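Local atomic coordinates of fructose-bisphosphate aldolase (Thermus caldophilus, PDB entry 2FJK), a protein that belongs to the class II fructose-bisphosphate aldolases, a family with the TIM-barrel fold, and holds 1,3-dihydroxyacetonephosphate in its pocket. Residues I101-E106 / V112-R117; R117-A122 / T165-L170. All blocks are in the same frame, centred on the assembly; numbering follows the deposited sequence.

Contact 1 of 2, residues I101-E106 / V112-R117; sequences IDKSHE and VRETKR
I101 and T115 bring the two backbones together, their CA atoms 6.3 Å apart; the loop is two residues on and the helix one residue back where K103 and E114 face each other, their CA atoms 7.2 Å apart. This is a beta-to-alpha connection of the TIM barrel: the chain leaves strand 98-101, makes a type I turn from K103 to E106, closed by the bond from E106 N to K103 O, and enters helix 108-124, whose 112-117 part then runs back past the strand end.

The inner half of the contact is a methyl set against the helix. CG2 of I101 lies 3.8 Å from both T115 OG1 and T115 CA, so it rests beside the hydroxyl and the helix backbone. That hydroxyl has its polar partner within the helix, N111 O, while T115 also touches F161 and A131.

Nearer the solvent, K103 and E114 cross on their aliphatic parts, with K103 CG 3.6 Å from E114 CB. Both chains bend at the second torsion (chi2 -68° in K103, -78° in E114). Beyond its bend K103 runs straight out to the ammonium group, and E114 folds its carboxylate over beside the lysine's end. The salt bridge is a long one, 3.9 Å from K103 NZ to E114 OE1, and the ammonium also makes a weak hydrogen bond to S83 O. The carboxylate oxygen comes nearer to the last methylene of the lysine than to its nitrogen: K103 CE sits 3.4 Å from E114 OE1.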
loop_
_atom_site.group_PDB
_atom_site.type_symbol
_atom_site.label_atom_id
_atom_site.label_comp_id
_atom_site.label_asym_id
_atom_site.label_seq_id
_atom_site.Cartn_x
_atom_site.Cartn_y
_atom_site.Cartn_z
ATOM N N ILE A 101 12.275 -15.231 -18.087
ATOM C CA ILE A 101 13.397 -16.070 -17.745
ATOM C C ILE A 101 14.248 -16.130 -19.006
ATOM O O ILE A 101 13.735 -16.333 -20.108
ATOM C CB ILE A 101 12.921 -17.488 -17.348
ATOM C CG1 ILE A 101 14.121 -18.387 -17.074
ATOM C CG2 ILE A 101 12.036 -18.070 -18.449
ATOM C CD1 ILE A 101 14.933 -17.974 -15.870
ATOM N N ASP A 102 15.547 -15.917 -18.852
ATOM C CA ASP A 102 16.436 -15.966 -19.998
ATOM C C ASP A 102 17.326 -17.204 -19.968
ATOM O O ASP A 102 18.294 -17.277 -19.212
ATOM C CB ASP A 102 17.292 -14.700 -20.067
ATOM C CG ASP A 102 18.298 -14.738 -21.208
ATOM O OD1 ASP A 102 18.003 -15.358 -22.256
ATOM O OD2 ASP A 102 19.380 -14.132 -21.061
ATOM N N LYS A 103 16.965 -18.185 -20.788
ATOM C CA LYS A 103 17.726 -19.426 -20.896
ATOM C C LYS A 103 18.010 -19.647 -22.376
ATOM O O LYS A 103 18.022 -20.774 -22.860
ATOM C CB LYS A 103 16.920 -20.597 -20.328
ATOM C CG LYS A 103 16.663 -20.494 -18.827
ATOM C CD LYS A 103 17.954 -20.645 -18.039
ATOM C CE LYS A 103 17.703 -20.535 -16.542
ATOM N NZ LYS A 103 18.944 -20.768 -15.757
ATOM N N SER A 104 18.228 -18.547 -23.088
ATOM C CA SER A 104 18.506 -18.588 -24.510
ATOM C C SER A 104 19.858 -19.235 -24.798
ATOM O O SER A 104 20.048 -19.832 -25.853
ATOM C CB SER A 104 18.486 -17.175 -25.092
ATOM O OG SER A 104 19.621 -16.445 -24.667
ATOM N N HIS A 105 20.787 -19.112 -23.858
ATOM C CA HIS A 105 22.124 -19.683 -24.010
ATOM C C HIS A 105 22.145 -21.200 -23.833
ATOM O O HIS A 105 23.108 -21.853 -24.212
ATOM C CB HIS A 105 23.081 -19.047 -23.000
ATOM C CG HIS A 105 22.574 -19.081 -21.590
ATOM N ND1 HIS A 105 21.546 -18.273 -21.148
ATOM C CD2 HIS A 105 22.936 -19.842 -20.530
ATOM C CE1 HIS A 105 21.297 -18.537 -19.877
ATOM N NE2 HIS A 105 22.127 -19.485 -19.477
ATOM N N GLU A 106 21.089 -21.757 -23.248
ATOM C CA GLU A 106 21.001 -23.203 -23.023
ATOM C C GLU A 106 20.429 -23.914 -24.245
ATOM O O GLU A 106 19.803 -23.285 -25.106
ATOM C CB GLU A 106 20.109 -23.492 -21.812
ATOM C CG GLU A 106 20.632 -22.914 -20.510
ATOM C CD GLU A 106 21.407 -23.928 -19.710
ATOM O OE1 GLU A 106 21.985 -24.848 -20.319
ATOM O OE2 GLU A 106 21.444 -23.802 -18.473
ATOM N N VAL A 112 13.307 -24.779 -22.914
ATOM C CA VAL A 112 11.901 -25.152 -22.826
ATOM C C VAL A 112 11.560 -25.592 -21.411
ATOM O O VAL A 112 10.552 -25.164 -20.850
ATOM C CB VAL A 112 11.564 -26.313 -23.782
ATOM C CG1 VAL A 112 10.187 -26.875 -23.455
ATOM C CG2 VAL A 112 11.610 -25.831 -25.223
ATOM N N ARG A 113 12.404 -26.445 -20.838
ATOM C CA ARG A 113 12.188 -26.945 -19.486
ATOM C C ARG A 113 12.104 -25.816 -18.467
ATOM O O ARG A 113 11.124 -25.699 -17.730
ATOM C CB ARG A 113 13.322 -27.882 -19.090
ATOM C CG ARG A 113 13.233 -28.416 -17.669
ATOM C CD ARG A 113 14.593 -28.924 -17.234
ATOM N NE ARG A 113 15.187 -29.766 -18.265
ATOM C CZ ARG A 113 16.494 -29.920 -18.442
ATOM N NH1 ARG A 113 17.352 -29.289 -17.650
ATOM N NH2 ARG A 113 16.940 -30.700 -19.418
ATOM N N GLU A 114 13.145 -24.992 -18.422
ATOM C CA GLU A 114 13.196 -23.870 -17.490
ATOM C C GLU A 114 12.031 -22.900 -17.716
ATOM O O GLU A 114 11.313 -22.556 -16.786
ATOM C CB GLU A 114 14.526 -23.130 -17.646
ATOM C CG GLU A 114 15.744 -23.895 -17.150
ATOM C CD GLU A 114 15.865 -23.866 -15.642
ATOM O OE1 GLU A 114 15.659 -22.783 -15.053
ATOM O OE2 GLU A 114 16.179 -24.914 -15.041
ATOM N N THR A 115 11.851 -22.468 -18.960
ATOM C CA THR A 115 10.783 -21.536 -19.317
ATOM C C THR A 115 9.410 -22.045 -18.894
ATOM O O THR A 115 8.633 -21.315 -18.257
ATOM C CB THR A 115 10.774 -21.269 -20.843
ATOM O OG1 THR A 115 12.009 -20.645 -21.214
ATOM C CG2 THR A 115 9.619 -20.365 -21.243
ATOM N N LYS A 116 9.126 -23.301 -19.235
ATOM C CA LYS A 116 7.852 -23.929 -18.907
ATOM C C LYS A 116 7.590 -23.911 -17.402
ATOM O O LYS A 116 6.464 -23.694 -16.960
ATOM C CB LYS A 116 7.834 -25.369 -19.409
ATOM C CG LYS A 116 6.469 -26.028 -19.373
ATOM C CD LYS A 116 6.593 -27.513 -19.720
ATOM C CE LYS A 116 5.268 -28.244 -19.592
ATOM N NZ LYS A 116 5.493 -29.717 -19.488
ATOM N N ARG A 117 8.634 -24.153 -16.622
ATOM C CA ARG A 117 8.515 -24.148 -15.171
ATOM C C ARG A 117 8.111 -22.752 -14.691
ATOM O O ARG A 117 7.389 -22.602 -13.708
ATOM C CB ARG A 117 9.850 -24.530 -14.540
ATOM C CG ARG A 117 9.800 -24.679 -13.035
ATOM C CD ARG A 117 11.195 -24.844 -12.459
ATOM N NE ARG A 117 11.150 -25.305 -11.075
ATOM C CZ ARG A 117 12.200 -25.313 -10.263
ATOM N NH1 ARG A 117 13.375 -24.881 -10.697
ATOM N NH2 ARG A 117 12.073 -25.754 -9.018
#

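Contact 2 of 2, residues R117-A122 / T165-L170; sequences RVVEAA and TGADYL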
loop_
_atom_site.group_PDB
_atom_site.type_symbol
_atom_site.label_atom_id
_atom_site.label_comp_id
_atom_site.label_asym_id
_atom_site.label_seq_id
_atom_site.Cartn_x
_atom_site.Cartn_y
_atom_site.Cartn_z
ATOM N N ARG A 117 8.634 -24.153 -16.622
ATOM C CA ARG A 117 8.515 -24.148 -15.171
ATOM C C ARG A 117 8.111 -22.752 -14.691
ATOM O O ARG A 117 7.389 -22.602 -13.708
ATOM C CB ARG A 117 9.850 -24.530 -14.540
ATOM C CG ARG A 117 9.800 -24.679 -13.035
ATOM C CD ARG A 117 11.195 -24.844 -12.459
ATOM N NE ARG A 117 11.150 -25.305 -11.075
ATOM C CZ ARG A 117 12.200 -25.313 -10.263
ATOM N NH1 ARG A 117 13.375 -24.881 -10.697
ATOM N NH2 ARG A 117 12.073 -25.754 -9.018
ATOM N N VAL A 118 8.598 -21.734 -15.396
ATOM C CA VAL A 118 8.308 -20.349 -15.063
ATOM C C VAL A 118 6.880 -19.994 -15.426
ATOM O O VAL A 118 6.216 -19.261 -14.705
ATOM C CB VAL A 118 9.283 -19.383 -15.797
ATOM C CG1 VAL A 118 8.756 -17.947 -15.727
ATOM C CG2 VAL A 118 10.669 -19.461 -15.159
ATOM N N VAL A 119 6.409 -20.511 -16.549
ATOM C CA VAL A 119 5.048 -20.235 -16.998
ATOM C C VAL A 119 4.037 -20.789 -16.009
ATOM O O VAL A 119 3.026 -20.155 -15.714
ATOM C CB VAL A 119 4.774 -20.861 -18.397
ATOM C CG1 VAL A 119 3.285 -20.773 -18.736
ATOM C CG2 VAL A 119 5.583 -20.140 -19.451
ATOM N N GLU A 120 4.316 -21.978 -15.497
ATOM C CA GLU A 120 3.419 -22.614 -14.547
ATOM C C GLU A 120 3.347 -21.798 -13.261
ATOM O O GLU A 120 2.265 -21.586 -12.713
ATOM C CB GLU A 120 3.894 -24.040 -14.262
ATOM C CG GLU A 120 4.094 -24.852 -15.538
ATOM C CD GLU A 120 4.584 -26.270 -15.288
ATOM O OE1 GLU A 120 5.499 -26.462 -14.455
ATOM O OE2 GLU A 120 4.059 -27.194 -15.941
ATOM N N ALA A 121 4.501 -21.328 -12.792
ATOM C CA ALA A 121 4.568 -20.527 -11.570
ATOM C C ALA A 121 3.857 -19.193 -11.773
ATOM O O ALA A 121 3.027 -18.786 -10.964
ATOM C CB ALA A 121 6.029 -20.291 -11.179
ATOM N N ALA A 122 4.188 -18.522 -12.868
ATOM C CA ALA A 122 3.591 -17.235 -13.183
ATOM C C ALA A 122 2.085 -17.332 -13.402
ATOM O O ALA A 122 1.316 -16.617 -12.765
ATOM C CB ALA A 122 4.249 -16.643 -14.411
ATOM N N THR A 165 6.098 -24.400 -24.268
ATOM C CA THR A 165 6.092 -23.579 -23.060
ATOM C C THR A 165 4.778 -22.808 -23.148
ATOM O O THR A 165 4.204 -22.688 -24.227
ATOM C CB THR A 165 7.255 -22.560 -23.033
ATOM O OG1 THR A 165 7.038 -21.556 -24.033
ATOM C CG2 THR A 165 8.578 -23.248 -23.292
ATOM N N GLY A 166 4.286 -22.291 -22.034
ATOM C CA GLY A 166 3.044 -21.538 -22.109
ATOM C C GLY A 166 3.313 -20.046 -22.213
ATOM O O GLY A 166 2.432 -19.233 -21.937
ATOM N N ALA A 167 4.527 -19.681 -22.619
ATOM C CA ALA A 167 4.893 -18.271 -22.719
ATOM C C ALA A 167 3.860 -17.435 -23.480
ATOM O O ALA A 167 3.172 -17.926 -24.375
ATOM C CB ALA A 167 6.271 -18.127 -23.355
ATOM N N ASP A 168 3.774 -16.162 -23.110
ATOM C CA ASP A 168 2.827 -15.231 -23.696
ATOM C C ASP A 168 3.405 -14.274 -24.739
ATOM O O ASP A 168 2.667 -13.788 -25.594
ATOM C CB ASP A 168 2.188 -14.393 -22.581
ATOM C CG ASP A 168 1.624 -15.240 -21.467
ATOM O OD1 ASP A 168 0.590 -15.893 -21.690
ATOM O OD2 ASP A 168 2.217 -15.256 -20.369
ATOM N N TYR A 169 4.705 -13.995 -24.684
ATOM C CA TYR A 169 5.280 -13.027 -25.622
ATOM C C TYR A 169 6.312 -13.521 -26.635
ATOM O O TYR A 169 5.996 -13.682 -27.811
ATOM C CB TYR A 169 5.869 -11.846 -24.837
ATOM C CG TYR A 169 4.949 -11.331 -23.755
ATOM C CD1 TYR A 169 3.589 -11.165 -24.004
ATOM C CD2 TYR A 169 5.429 -11.032 -22.473
ATOM C CE1 TYR A 169 2.729 -10.727 -23.019
ATOM C CE2 TYR A 169 4.566 -10.585 -21.468
ATOM C CZ TYR A 169 3.216 -10.438 -21.754
ATOM O OH TYR A 169 2.327 -10.001 -20.796
ATOM N N LEU A 170 7.538 -13.736 -26.175
ATOM C CA LEU A 170 8.655 -14.199 -27.008
ATOM C C LEU A 170 9.538 -13.092 -27.568
ATOM O O LEU A 170 9.151 -12.358 -28.470
ATOM C CB LEU A 170 8.188 -15.081 -28.179
ATOM C CG LEU A 170 9.341 -15.441 -29.136
ATOM C CD1 LEU A 170 10.379 -16.259 -28.381
ATOM C CD2 LEU A 170 8.835 -16.213 -30.348
#
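T165 OG1, just ahead of the G166-A167 corner that packs on V119, is held from both sides along the sequence, by F161 O before it and, weakly, by A167 N after it. The first is a hydrogen bond to the last turn of helix 155-164; the second is long, 3.4 Å from A167 N to T165 OG1, though fairly straight (161°). The second bond makes a weak ST turn at the place where T165 leaves helical geometry and the chain turns past helix 108-124.

V119 is the residue that meets this bend. Its CB points at the loop and its two methyls spread over the peptide between G166 and A167. CG1, anti to the backbone N (chi1 170°), presses on G166 CA at 3.5 Å, a tight carbon pair. The other methyl takes the A167 end, with V119 CG2 3.4 Å from A167 N and 4.4 Å from A167 CB. Since G166 carries no side chain, the helix comes down directly onto backbone: the CA atoms of V119 and G166 are 5.6 Å apart.

Further along the loop, D168 OD2 receives V129 N and also hydrogen-bonds H123 NE2 of helix 108-124, which gives the loop a second tie to this helix. On another side of the helix, A121 packs on L89 of the second subunit.

V119 thus packs helix 108-124 against the loop that follows its neighbour, helix 155-164, where the chain turns in to strand 171-172, as expected of the alpha-to-beta loops of a TIM barrel.

How the contacts relate
Both contacts use helix 108-124, and their segments meet at R117, whose side chain takes part in neither; their centres are 9 Å apart. Contact 1 ties the helix to the loop that leads into it, a local closure, whereas contact 2 reaches a loop more than forty residues later. They touch directly: T115 CG2 of contact 1 and T165 CG2 of contact 2 are 3.7 Å apart, and V112 O lies equally near that T165 methyl. I101 CB packs on V118 CG2 at 3.7 Å, so the end of strand 98-101 packs on the helix in the part that belongs to contact 2. Neither contact supplies a pocket residue; the I101 side chain is about 13 Å from the bound 1,3-dihydroxyacetonephosphate.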